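Local coordinates for gamma-glutamyltranspeptidase (Ggt) (Helicobacter pylori 26695, PDB 5BPK), which is an N-terminal nucleophile hydrolase that probably cleaves gamma-glutamyl compounds such as glutathione, passing the gamma-glutamyl group to water or another acceptor, at residues Ala28-Asp31 / Gly32-Phe35; Phe44-Lys47 / Pro48-Asn52; Thr99-Leu102 / Gln103-Asn107; Ala142-Lys145 / Asp146-Lys150. All blocks are in the same frame, centred on the assembly; numbering follows the deposited sequence.

Contact 1: residues Ala28-Asp31 / Gly32-Phe35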
ATOM      1  N   ALA B  28      -0.691 -13.168 -14.519  1.00 13.41           N
ATOM      2  CA  ALA B  28      -1.593 -14.278 -14.868  1.00 14.89           C
ATOM      3  C   ALA B  28      -3.000 -13.976 -14.385  1.00 14.18           C
ATOM      4  O   ALA B  28      -3.205 -13.612 -13.220  1.00 14.36           O
ATOM      5  CB  ALA B  28      -1.115 -15.583 -14.250  1.00 15.98           C
ATOM      6  N   SER B  29      -3.964 -14.146 -15.280  1.00 13.80           N
ATOM      7  CA  SER B  29      -5.361 -13.924 -14.973  1.00 13.31           C
ATOM      8  C   SER B  29      -6.056 -15.256 -14.709  1.00 13.45           C
ATOM      9  O   SER B  29      -5.594 -16.309 -15.160  1.00 14.25           O
ATOM     10  CB  SER B  29      -6.049 -13.232 -16.151  1.00 12.90           C
ATOM     11  OG  SER B  29      -5.422 -12.012 -16.489  1.00 15.34           O
ATOM     12  N   ILE B  30      -7.175 -15.210 -13.997  1.00 13.51           N
ATOM     13  CA  ILE B  30      -8.034 -16.388 -13.856  1.00 13.44           C
ATOM     14  C   ILE B  30      -8.973 -16.483 -15.065  1.00 13.73           C
ATOM     15  O   ILE B  30      -9.850 -15.640 -15.267  1.00 15.67           O
ATOM     16  CB  ILE B  30      -8.805 -16.394 -12.520  1.00 13.49           C
ATOM     17  CG1 ILE B  30      -7.824 -16.537 -11.344  1.00 15.38           C
ATOM     18  CG2 ILE B  30      -9.850 -17.533 -12.490  1.00 16.01           C
ATOM     19  CD1 ILE B  30      -7.053 -17.845 -11.296  1.00 14.90           C
ATOM     20  N   ASP B  31      -8.741 -17.502 -15.896  1.00 14.16           N
ATOM     21  CA  ASP B  31      -9.505 -17.673 -17.133  1.00 15.02           C
ATOM     22  C   ASP B  31     -10.987 -17.840 -16.823  1.00 14.72           C
ATOM     23  O   ASP B  31     -11.384 -18.696 -16.021  1.00 15.65           O
ATOM     24  CB  ASP B  31      -8.973 -18.858 -17.947  1.00 16.05           C
ATOM     25  CG  ASP B  31      -9.273 -18.737 -19.442  1.00 19.92           C
ATOM     26  OD1 ASP B  31     -10.039 -17.852 -19.847  1.00 22.59           O
ATOM     27  OD2 ASP B  31      -8.722 -19.537 -20.218  1.00 28.95           O
ATOM     28  N   GLY B  32     -11.803 -16.997 -17.446  1.00 14.54           N
ATOM     29  CA  GLY B  32     -13.232 -16.992 -17.216  1.00 15.13           C
ATOM     30  C   GLY B  32     -13.705 -15.951 -16.218  1.00 14.57           C
ATOM     31  O   GLY B  32     -14.892 -15.609 -16.212  1.00 16.95           O
ATOM     32  N   ALA B  33     -12.792 -15.456 -15.373  1.00 13.53           N
ATOM     33  CA  ALA B  33     -13.146 -14.502 -14.308  1.00 12.76           C
ATOM     34  C   ALA B  33     -12.661 -13.059 -14.550  1.00 12.70           C
ATOM     35  O   ALA B  33     -13.105 -12.130 -13.873  1.00 13.69           O
ATOM     36  CB  ALA B  33     -12.649 -15.007 -12.959  1.00 12.97           C
ATOM     37  N   GLY B  34     -11.745 -12.867 -15.490  1.00 12.43           N
ATOM     38  CA  GLY B  34     -11.371 -11.511 -15.906  1.00 12.00           C
ATOM     39  C   GLY B  34     -10.506 -10.693 -14.955  1.00 13.22           C
ATOM     40  O   GLY B  34     -10.394  -9.481 -15.131  1.00 15.92           O
ATOM     41  N   PHE B  35      -9.887 -11.326 -13.956  1.00 12.50           N
ATOM     42  CA  PHE B  35      -9.014 -10.590 -13.036  1.00 11.99           C
ATOM     43  C   PHE B  35      -7.604 -11.164 -12.948  1.00 10.98           C
ATOM     44  O   PHE B  35      -7.388 -12.362 -13.130  1.00 13.36           O
ATOM     45  CB  PHE B  35      -9.655 -10.464 -11.641  1.00 12.15           C
ATOM     46  CG  PHE B  35      -9.715 -11.753 -10.864  1.00 13.20           C
ATOM     47  CD1 PHE B  35      -8.657 -12.144 -10.053  1.00 12.60           C
ATOM     48  CD2 PHE B  35     -10.839 -12.574 -10.935  1.00 14.24           C
ATOM     49  CE1 PHE B  35      -8.720 -13.327  -9.327  1.00 12.27           C
ATOM     50  CE2 PHE B  35     -10.898 -13.750 -10.219  1.00 12.63           C
ATOM     51  CZ  PHE B  35      -9.829 -14.132  -9.419  1.00 12.61           C
TER

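Contact 2: residues Phe44-Lys47 / Pro48-Asn52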
ATOM      1  N   PHE B  44       7.012 -12.574   1.097  1.00 12.16           N
ATOM      2  CA  PHE B  44       7.691 -13.473   2.052  1.00 12.51           C
ATOM      3  C   PHE B  44       9.192 -13.453   1.803  1.00 12.87           C
ATOM      4  O   PHE B  44       9.653 -13.140   0.701  1.00 13.49           O
ATOM      5  CB  PHE B  44       7.229 -14.925   1.910  1.00 13.63           C
ATOM      6  CG  PHE B  44       5.874 -15.214   2.505  1.00 12.60           C
ATOM      7  CD1 PHE B  44       5.691 -15.196   3.881  1.00 12.20           C
ATOM      8  CD2 PHE B  44       4.788 -15.533   1.691  1.00 13.09           C
ATOM      9  CE1 PHE B  44       4.457 -15.480   4.444  1.00 13.38           C
ATOM     10  CE2 PHE B  44       3.553 -15.829   2.245  1.00 13.07           C
ATOM     11  CZ  PHE B  44       3.383 -15.793   3.626  1.00 12.02           C
ATOM     12  N   SER B  45       9.951 -13.831   2.824  1.00 13.13           N
ATOM     13  CA  SER B  45      11.329 -14.245   2.613  1.00 14.58           C
ATOM     14  C   SER B  45      11.271 -15.673   2.087  1.00 14.96           C
ATOM     15  O   SER B  45      10.866 -16.592   2.808  1.00 17.46           O
ATOM     16  CB  SER B  45      12.145 -14.163   3.902  1.00 14.01           C
ATOM     17  OG  SER B  45      13.467 -14.614   3.672  1.00 17.09           O
ATOM     18  N   ILE B  46      11.642 -15.853   0.820  1.00 15.13           N
ATOM     19  CA  ILE B  46      11.588 -17.169   0.179  1.00 16.52           C
ATOM     20  C   ILE B  46      12.861 -18.001   0.416  1.00 17.78           C
ATOM     21  O   ILE B  46      12.878 -19.202   0.155  1.00 19.73           O
ATOM     22  CB  ILE B  46      11.252 -17.057  -1.334  1.00 16.32           C
ATOM     23  CG1 ILE B  46      12.382 -16.387  -2.129  1.00 17.33           C
ATOM     24  CG2 ILE B  46       9.935 -16.291  -1.523  1.00 17.06           C
ATOM     25  CD1 ILE B  46      12.097 -16.310  -3.604  1.00 19.34           C
ATOM     26  N   LYS B  47      13.894 -17.328   0.924  1.00 18.40           N
ATOM     27  CA  LYS B  47      15.169 -17.912   1.323  1.00 19.88           C
ATOM     28  C   LYS B  47      15.867 -16.891   2.239  1.00 19.81           C
ATOM     29  O   LYS B  47      15.863 -15.695   1.934  1.00 18.75           O
ATOM     30  CB  LYS B  47      16.025 -18.188   0.082  1.00 18.82           C
ATOM     31  CG  LYS B  47      17.378 -18.835   0.374  1.00 22.24           C
ATOM     32  CD  LYS B  47      18.145 -19.140  -0.899  1.00 21.97           C
ATOM     33  CE  LYS B  47      19.568 -19.589  -0.602  1.00 26.95           C
ATOM     34  NZ  LYS B  47      20.252 -20.057  -1.835  1.00 30.24           N
ATOM     35  N   PRO B  48      16.451 -17.339   3.369  1.00 20.50           N
ATOM     36  CA  PRO B  48      17.045 -16.351   4.281  1.00 20.89           C
ATOM     37  C   PRO B  48      18.087 -15.467   3.610  1.00 20.19           C
ATOM     38  O   PRO B  48      18.986 -15.977   2.933  1.00 22.41           O
ATOM     39  CB  PRO B  48      17.694 -17.218   5.362  1.00 21.88           C
ATOM     40  CG  PRO B  48      16.933 -18.485   5.331  1.00 22.77           C
ATOM     41  CD  PRO B  48      16.539 -18.709   3.920  1.00 20.51           C
ATOM     42  N   GLY B  49      17.951 -14.152   3.785  1.00 20.94           N
ATOM     43  CA  GLY B  49      18.876 -13.185   3.191  1.00 19.81           C
ATOM     44  C   GLY B  49      18.665 -12.878   1.715  1.00 20.26           C
ATOM     45  O   GLY B  49      19.380 -12.056   1.153  1.00 20.70           O
ATOM     46  N   ASN B  50      17.690 -13.517   1.072  1.00 19.33           N
ATOM     47  CA  ASN B  50      17.423 -13.244  -0.347  1.00 20.82           C
ATOM     48  C   ASN B  50      16.629 -11.941  -0.499  1.00 18.48           C
ATOM     49  O   ASN B  50      15.570 -11.818   0.103  1.00 20.79           O
ATOM     50  CB  ASN B  50      16.627 -14.395  -0.962  1.00 21.68           C
ATOM     51  CG  ASN B  50      16.232 -14.136  -2.402  1.00 22.20           C
ATOM     52  OD1 ASN B  50      15.060 -13.866  -2.702  1.00 23.18           O
ATOM     53  ND2 ASN B  50      17.202 -14.233  -3.307  1.00 20.55           N
ATOM     54  N   PRO B  51      17.141 -10.970  -1.289  1.00 19.16           N
ATOM     55  CA  PRO B  51      16.409  -9.716  -1.487  1.00 17.86           C
ATOM     56  C   PRO B  51      15.241  -9.904  -2.442  1.00 17.62           C
ATOM     57  O   PRO B  51      15.393 -10.550  -3.477  1.00 18.63           O
ATOM     58  CB  PRO B  51      17.462  -8.792  -2.114  1.00 19.35           C
ATOM     59  CG  PRO B  51      18.380  -9.716  -2.840  1.00 21.97           C
ATOM     60  CD  PRO B  51      18.423 -10.979  -2.029  1.00 19.68           C
ATOM     61  N   ASN B  52      14.092  -9.317  -2.111  1.00 16.34           N
ATOM     62  CA  ASN B  52      12.903  -9.415  -2.964  1.00 16.41           C
ATOM     63  C   ASN B  52      12.829  -8.251  -3.955  1.00 16.56           C
ATOM     64  O   ASN B  52      13.816  -7.539  -4.149  1.00 17.20           O
ATOM     65  CB  ASN B  52      11.625  -9.578  -2.112  1.00 15.54           C
ATOM     66  CG  ASN B  52      11.099  -8.264  -1.509  1.00 16.35           C
ATOM     67  OD1 ASN B  52      11.773  -7.230  -1.493  1.00 14.99           O
ATOM     68  ND2 ASN B  52       9.872  -8.325  -0.995  1.00 13.54           N
TER
HETATM   69  O   HOH W   1      15.210 -12.673   2.640  1.00 20.83           O
HETATM   70  O   HOH W   2      12.977 -13.355  -0.529  1.00 17.86           O

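Contact 3: residues Thr99-Leu102 / Gln103-Asn107. With EDO (1,2-ethanediol), chain V.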
ATOM      1  N   THR B  99       8.779   5.466   4.204  1.00  9.57           N
ATOM      2  CA  THR B  99       9.490   6.737   4.199  1.00  9.32           C
ATOM      3  C   THR B  99       8.688   7.839   3.475  1.00  8.57           C
ATOM      4  O   THR B  99       8.695   9.002   3.897  1.00  9.83           O
ATOM      5  CB  THR B  99      10.906   6.568   3.606  1.00 11.24           C
ATOM      6  OG1 THR B  99      10.822   6.079   2.263  1.00 11.53           O
ATOM      7  CG2 THR B  99      11.747   5.598   4.472  1.00 11.65           C
ATOM      8  N   THR B 100       7.956   7.472   2.420  1.00  9.04           N
ATOM      9  CA  THR B 100       7.093   8.429   1.730  1.00  9.96           C
ATOM     10  C   THR B 100       6.029   8.986   2.681  1.00  8.86           C
ATOM     11  O   THR B 100       5.857  10.205   2.786  1.00 10.57           O
ATOM     12  CB  THR B 100       6.420   7.784   0.498  1.00 11.05           C
ATOM     13  OG1 THR B 100       7.385   7.680  -0.562  1.00 11.83           O
ATOM     14  CG2 THR B 100       5.233   8.600   0.010  1.00 10.93           C
ATOM     15  N   VAL B 101       5.353   8.092   3.404  1.00  8.79           N
ATOM     16  CA  VAL B 101       4.267   8.526   4.286  1.00  8.98           C
ATOM     17  C   VAL B 101       4.813   9.393   5.447  1.00  9.25           C
ATOM     18  O   VAL B 101       4.235  10.422   5.787  1.00 10.81           O
ATOM     19  CB  VAL B 101       3.431   7.316   4.790  1.00  9.13           C
ATOM     20  CG1 VAL B 101       2.450   7.740   5.870  1.00 12.30           C
ATOM     21  CG2 VAL B 101       2.678   6.656   3.612  1.00 10.69           C
ATOM     22  N   LEU B 102       5.937   8.968   6.028  1.00  9.98           N
ATOM     23  CA  LEU B 102       6.639   9.730   7.070  1.00 12.59           C
ATOM     24  C   LEU B 102       6.898  11.174   6.638  1.00 10.26           C
ATOM     25  O   LEU B 102       6.668  12.117   7.391  1.00 10.47           O
ATOM     26  CB  LEU B 102       7.982   9.024   7.387  1.00 13.63           C
ATOM     27  CG  LEU B 102       9.083   9.575   8.296  1.00 19.26           C
ATOM     28  CD1 LEU B 102       9.853  10.710   7.688  1.00 21.91           C
ATOM     29  CD2 LEU B 102       8.502   9.954   9.633  1.00 25.18           C
ATOM     30  N   GLN B 103       7.380  11.335   5.413  1.00  9.53           N
ATOM     31  CA  GLN B 103       7.773  12.640   4.919  1.00 10.99           C
ATOM     32  C   GLN B 103       6.566  13.557   4.741  1.00  9.47           C
ATOM     33  O   GLN B 103       6.619  14.731   5.119  1.00 10.89           O
ATOM     34  CB  GLN B 103       8.617  12.499   3.638  1.00 11.49           C
ATOM     35  CG  GLN B 103      10.030  12.022   3.956  1.00 12.81           C
ATOM     36  CD  GLN B 103      10.841  11.631   2.745  1.00 10.58           C
ATOM     37  OE1 GLN B 103      11.582  12.461   2.184  1.00 11.19           O
ATOM     38  NE2 GLN B 103      10.708  10.366   2.314  1.00 11.85           N
ATOM     39  N   VAL B 104       5.469  13.023   4.212  1.00 10.78           N
ATOM     40  CA  VAL B 104       4.255  13.826   4.029  1.00 10.20           C
ATOM     41  C   VAL B 104       3.751  14.322   5.383  1.00  9.87           C
ATOM     42  O   VAL B 104       3.447  15.509   5.558  1.00 11.38           O
ATOM     43  CB  VAL B 104       3.152  13.054   3.274  1.00 10.54           C
ATOM     44  CG1 VAL B 104       1.841  13.852   3.241  1.00 11.37           C
ATOM     45  CG2 VAL B 104       3.614  12.719   1.860  1.00 12.66           C
ATOM     46  N   ILE B 105       3.693  13.412   6.352  1.00 10.48           N
ATOM     47  CA  ILE B 105       3.249  13.771   7.691  1.00 11.63           C
ATOM     48  C   ILE B 105       4.148  14.835   8.342  1.00  9.91           C
ATOM     49  O   ILE B 105       3.654  15.817   8.905  1.00 10.67           O
ATOM     50  CB  ILE B 105       3.140  12.530   8.606  1.00 10.12           C
ATOM     51  CG1 ILE B 105       2.037  11.602   8.093  1.00 10.91           C
ATOM     52  CG2 ILE B 105       2.869  12.963  10.054  1.00 12.96           C
ATOM     53  CD1 ILE B 105       1.958  10.276   8.812  1.00 13.53           C
ATOM     54  N   SER B 106       5.457  14.628   8.271  1.00 10.74           N
ATOM     55  CA  SER B 106       6.430  15.573   8.810  1.00 10.50           C
ATOM     56  C   SER B 106       6.325  16.920   8.111  1.00 10.42           C
ATOM     57  O   SER B 106       6.419  17.961   8.753  1.00 10.39           O
ATOM     58  CB  SER B 106       7.849  15.012   8.652  1.00 11.06           C
ATOM     59  OG  SER B 106       8.848  15.957   9.001  1.00 13.22           O
ATOM     60  N   ASN B 107       6.152  16.904   6.788  1.00 10.68           N
ATOM     61  CA  ASN B 107       6.054  18.160   6.044  1.00 10.61           C
ATOM     62  C   ASN B 107       4.900  19.030   6.550  1.00  9.11           C
ATOM     63  O   ASN B 107       5.024  20.250   6.646  1.00 11.56           O
ATOM     64  CB  ASN B 107       5.912  17.899   4.549  1.00  8.81           C
ATOM     65  CG  ASN B 107       7.209  17.425   3.904  1.00 10.32           C
ATOM     66  OD1 ASN B 107       8.301  17.592   4.468  1.00 12.28           O
ATOM     67  ND2 ASN B 107       7.095  16.828   2.710  1.00 11.36           N
TER
HETATM   68  C1  EDO V 708      12.033  14.999   8.047  1.00 23.51           C
HETATM   69  O1  EDO V 708      10.878  15.394   7.290  1.00 17.29           O
HETATM   70  C2  EDO V 708      13.330  15.224   7.279  1.00 20.79           C
HETATM   71  O2  EDO V 708      13.568  16.625   7.178  1.00 19.12           O

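Contact 4: residues Ala142-Lys145 / Asp146-Lys150. With EDO (1,2-ethanediol), chain X.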
ATOM      1  N   ALA B 142      23.124  21.239  -4.620  1.00 12.03           N
ATOM      2  CA  ALA B 142      24.540  20.952  -4.404  1.00 12.48           C
ATOM      3  C   ALA B 142      24.964  21.100  -2.945  1.00 12.89           C
ATOM      4  O   ALA B 142      25.639  20.218  -2.401  1.00 14.60           O
ATOM      5  CB  ALA B 142      25.405  21.856  -5.303  1.00 13.13           C
ATOM      6  N   ASP B 143      24.582  22.205  -2.311  1.00 13.19           N
ATOM      7  CA  ASP B 143      25.066  22.500  -0.949  1.00 14.18           C
ATOM      8  C   ASP B 143      24.648  21.394   0.031  1.00 13.28           C
ATOM      9  O   ASP B 143      25.429  20.970   0.892  1.00 14.36           O
ATOM     10  CB  ASP B 143      24.556  23.853  -0.438  1.00 14.44           C
ATOM     11  CG  ASP B 143      24.900  25.016  -1.366  1.00 14.11           C
ATOM     12  OD1 ASP B 143      24.606  24.936  -2.573  1.00 12.70           O
ATOM     13  OD2 ASP B 143      25.466  26.014  -0.884  1.00 16.83           O
ATOM     14  N   VAL B 144      23.406  20.927  -0.110  1.00 11.30           N
ATOM     15  CA  VAL B 144      22.870  19.871   0.756  1.00 10.78           C
ATOM     16  C   VAL B 144      23.519  18.519   0.416  1.00 12.64           C
ATOM     17  O   VAL B 144      23.945  17.795   1.313  1.00 14.07           O
ATOM     18  CB  VAL B 144      21.323  19.798   0.637  1.00 11.96           C
ATOM     19  CG1 VAL B 144      20.758  18.630   1.453  1.00 12.39           C
ATOM     20  CG2 VAL B 144      20.696  21.123   1.106  1.00 11.90           C
ATOM     21  N   LYS B 145      23.587  18.184  -0.867  1.00 12.83           N
ATOM     22  CA  LYS B 145      24.254  16.955  -1.318  1.00 14.22           C
ATOM     23  C   LYS B 145      25.671  16.862  -0.762  1.00 15.81           C
ATOM     24  O   LYS B 145      26.086  15.817  -0.261  1.00 17.19           O
ATOM     25  CB  LYS B 145      24.339  16.894  -2.849  1.00 17.31           C
ATOM     26  CG  LYS B 145      23.032  16.619  -3.543  1.00 22.62           C
ATOM     27  CD  LYS B 145      23.178  15.737  -4.792  1.00 32.42           C
ATOM     28  CE  LYS B 145      23.334  16.535  -6.063  1.00 35.11           C
ATOM     29  NZ  LYS B 145      22.539  15.927  -7.186  1.00 29.66           N
ATOM     30  N   ASP B 146      26.415  17.962  -0.861  1.00 15.10           N
ATOM     31  CA  ASP B 146      27.823  17.982  -0.446  1.00 16.79           C
ATOM     32  C   ASP B 146      27.978  17.745   1.051  1.00 16.61           C
ATOM     33  O   ASP B 146      28.877  17.005   1.487  1.00 17.21           O
ATOM     34  CB  ASP B 146      28.472  19.315  -0.833  1.00 19.27           C
ATOM     35  CG  ASP B 146      28.755  19.432  -2.328  1.00 25.74           C
ATOM     36  OD1 ASP B 146      28.675  18.421  -3.063  1.00 33.14           O
ATOM     37  OD2 ASP B 146      29.070  20.555  -2.771  1.00 35.00           O
ATOM     38  N   ASN B 147      27.141  18.410   1.841  1.00 16.60           N
ATOM     39  CA  ASN B 147      27.148  18.217   3.283  1.00 15.67           C
ATOM     40  C   ASN B 147      26.740  16.808   3.696  1.00 15.69           C
ATOM     41  O   ASN B 147      27.319  16.252   4.620  1.00 16.68           O
ATOM     42  CB  ASN B 147      26.285  19.255   3.996  1.00 17.16           C
ATOM     43  CG  ASN B 147      26.950  20.620   4.069  1.00 20.14           C
ATOM     44  OD1 ASN B 147      28.177  20.734   3.951  1.00 23.43           O
ATOM     45  ND2 ASN B 147      26.149  21.657   4.301  1.00 17.20           N
ATOM     46  N   LEU B 148      25.750  16.227   3.026  1.00 13.95           N
ATOM     47  CA  LEU B 148      25.377  14.849   3.334  1.00 13.30           C
ATOM     48  C   LEU B 148      26.455  13.843   2.880  1.00 13.74           C
ATOM     49  O   LEU B 148      26.730  12.864   3.598  1.00 15.60           O
ATOM     50  CB  LEU B 148      24.012  14.515   2.729  1.00 14.21           C
ATOM     51  CG  LEU B 148      22.825  15.194   3.421  1.00 13.42           C
ATOM     52  CD1 LEU B 148      21.562  15.050   2.571  1.00 15.16           C
ATOM     53  CD2 LEU B 148      22.613  14.615   4.842  1.00 11.93           C
ATOM     54  N   THR B 149      27.071  14.092   1.723  1.00 15.44           N
ATOM     55  CA  THR B 149      28.174  13.252   1.232  1.00 16.87           C
ATOM     56  C   THR B 149      29.376  13.285   2.180  1.00 17.74           C
ATOM     57  O   THR B 149      30.007  12.244   2.428  1.00 17.87           O
ATOM     58  CB  THR B 149      28.596  13.643  -0.203  1.00 18.94           C
ATOM     59  OG1 THR B 149      27.491  13.440  -1.088  1.00 19.02           O
ATOM     60  CG2 THR B 149      29.783  12.802  -0.684  1.00 20.89           C
ATOM     61  N   LYS B 150      29.661  14.466   2.722  1.00 18.90           N
ATOM     62  CA  LYS B 150      30.729  14.667   3.709  1.00 19.76           C
ATOM     63  C   LYS B 150      30.478  13.867   4.997  1.00 19.54           C
ATOM     64  O   LYS B 150      31.425  13.461   5.676  1.00 20.25           O
ATOM     65  CB  LYS B 150      30.842  16.164   4.027  1.00 21.64           C
ATOM     66  CG  LYS B 150      31.946  16.568   4.982  1.00 28.67           C
TER
HETATM   67  C1  EDO X 710      27.541  23.156   1.581  1.00 31.03           C
HETATM   68  O1  EDO X 710      27.966  21.970   0.914  1.00 37.29           O
HETATM   69  C2  EDO X 710      28.700  23.743   2.377  1.00 35.43           C
HETATM   70  O2  EDO X 710      28.267  24.047   3.708  1.00 38.93           O

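Contact 1: residues Ala28-Asp31 / Gly32-Phe35
I30 and F35 lie side by side and point the same way, the isoleucine set over one face of the phenyl ring. Its CB stands 3.9 Å above the plane, displaced toward the rim, and I30 CG1 comes to 3.7 Å from F35 CZ. In F35 the CG lies between the backbone N and the carbonyl carbon (chi1 71°), which swings the ring back toward I30 although its CB starts off the other way. The second branch of the isoleucine, I30 CG2, meets A33 CB at 3.8 Å.

The backbone folds back on itself as well. I30 N donates to F35 O at 3.0 Å, and A33 N returns a bond to I30 O at 2.9 Å; G34 N adds a weak one to the same carbonyl. The chain turns through G32, whose phi is positive (97°).

Residues of the companion chain cover the bend: D31 OD2 forms a salt bridge with K195 of that chain, while its I240 and I82 pack on I30 and F35 respectively. The bend, largely buried against this partner, belongs to the long loop that leads from strand 13-19 to strand 77-81.

Contact 2: residues Phe44-Lys47 / Pro48-Asn52
K47 to N50 form a type II beta turn with P48 and G49 at its corners, closed by N50 N donating to K47 O at 3.0 Å. The donor stands above the carbonyl plane of K47, 35° out of it. The P48 ring holds phi in the range the first corner needs, and G49 has the positive phi (79°) of the second.

Among the side chains, N50 CB points toward the preceding segment and lies 3.3 Å from K47 O. With CG anti to the backbone N (chi1 176°), the amide reaches across toward I46, where N50 OD1 lies 3.7 Å from I46 CG1. The aliphatic part of K47 crosses the P48 ring at about a right angle, and the rest of the chain runs on fully extended until NZ bonds to the carbonyl of G120 of the companion chain. I46 and N50 also pack on that chain, against its F115 and V122 respectively, placing the turn at the interface between the two chains.

Two waters bridge the bend. Water 1 hydrogen-bonds S45 OG at 2.8 Å and lies 2.7 Å from N50 O, to which it probably donates; water 2 accepts from I46 N and probably donates to the side-chain carbonyl atom N50 OD1, both at 3.1 Å.

Contact 3: residues Thr99-Leu102 / Gln103-Asn107
Q103 reaches back along helix 96-109 to touch T99: its CG lies anti to the carbonyl carbon and beside the backbone N (chi1 -75°), its chain stays extended through chi2, and chi3 of 93° turns the amide so that Q103 NE2 reaches T99 O at 2.9 Å. This is a side-chain bond from Q103 to the carbonyl four residues earlier, laid over the regular alpha-helical one, because Q103 N also donates to T99 O, at 3.1 Å. The two donors arrive from opposite faces of the carbonyl plane. The side-chain bond comes in steeply, 73° out of that plane, yet T99 O lies almost in the plane of the glutamine amide. NE2 has a second acceptor in F124 O, so two carbonyls hold this buried amide nitrogen, and the pair of bonds ties the helix to the loop after helix 115-120.

The next residues continue the backbone pattern, with I105 N bonded to V101 O and S106 N to L102 O. On another side of the helix V101 CG1 meets I105 CD1 at 3.9 Å as the two side chains cross. Both residues also touch V89 of strand 84-89 and T77 of strand 77-81, so this apolar side seats the helix on the four-stranded antiparallel sheet. L102 instead packs on L293 of the companion chain. S106 OG bonds to D110 OD2, and it also accepts from O1 of a bound ethanediol, probably from the crystallisation liquor, at 2.7 Å.

Contact 4: residues Ala142-Lys145 / Asp146-Lys150
Backbone hydrogen bonds hold the first turns of helix 142-151, running from D146 N to A142 O, from N147 N to D143 O, from L148 N to V144 O and from T149 N to K145 O. The first and last are short, 2.8 Å each.

A side-chain bond is added at K145 O, which also accepts from T149 OG1 at 2.9 Å. With OG1 anti to the carbonyl carbon and beside the backbone N (chi1 -62°), the hydroxyl folds back to the preceding turn and approaches from above the carbonyl plane, 42° out of it.

The apolar contact is made by V144 and L148, which lie side by side and point the same way, V144 CG1 3.8 Å from L148 CD1. L148 turns inward to I155 of strand 155-157, within the beta-alpha-beta unit, and V144 extends the apolar patch toward G307 of the companion chain.

An ethanediol, probably from the crystallisation liquor, spans one turn. Its O1 donates to D143 O at 2.7 Å, and its O2 accepts from N147 ND2 at 3.2 Å.

The helix thus divides its chemistry: L148 and V144 supply the apolar patch, while D143, D146 and N147 make an exposed polar side, with N147 also reaching S309 of the companion chain, and the T149 hydroxyl finds its acceptor within the helix itself.

Overall arrangement
The four contacts follow one another along the chain without touching. Contacts 1 and 2 share the long loop between strands 13-19 and 77-81, their centres about 28 Å apart, and both meet the companion chain. Contact 3 lies nearest the centre of the chain, on helix 96-109 against the four-stranded antiparallel sheet. The side chain of V101 in contact 3 is about 10 Å from the bound inhibitor, and the side chain of I46 in contact 2 is about 12 Å from the bound inhibitor. Contact 4, on helix 142-151, is about 21 Å from contact 3 between centres and about 50 Å from contact 1, across the chain's centre. Loop, core helix and outlying beta-alpha-beta unit thus each meet the companion chain at separate places.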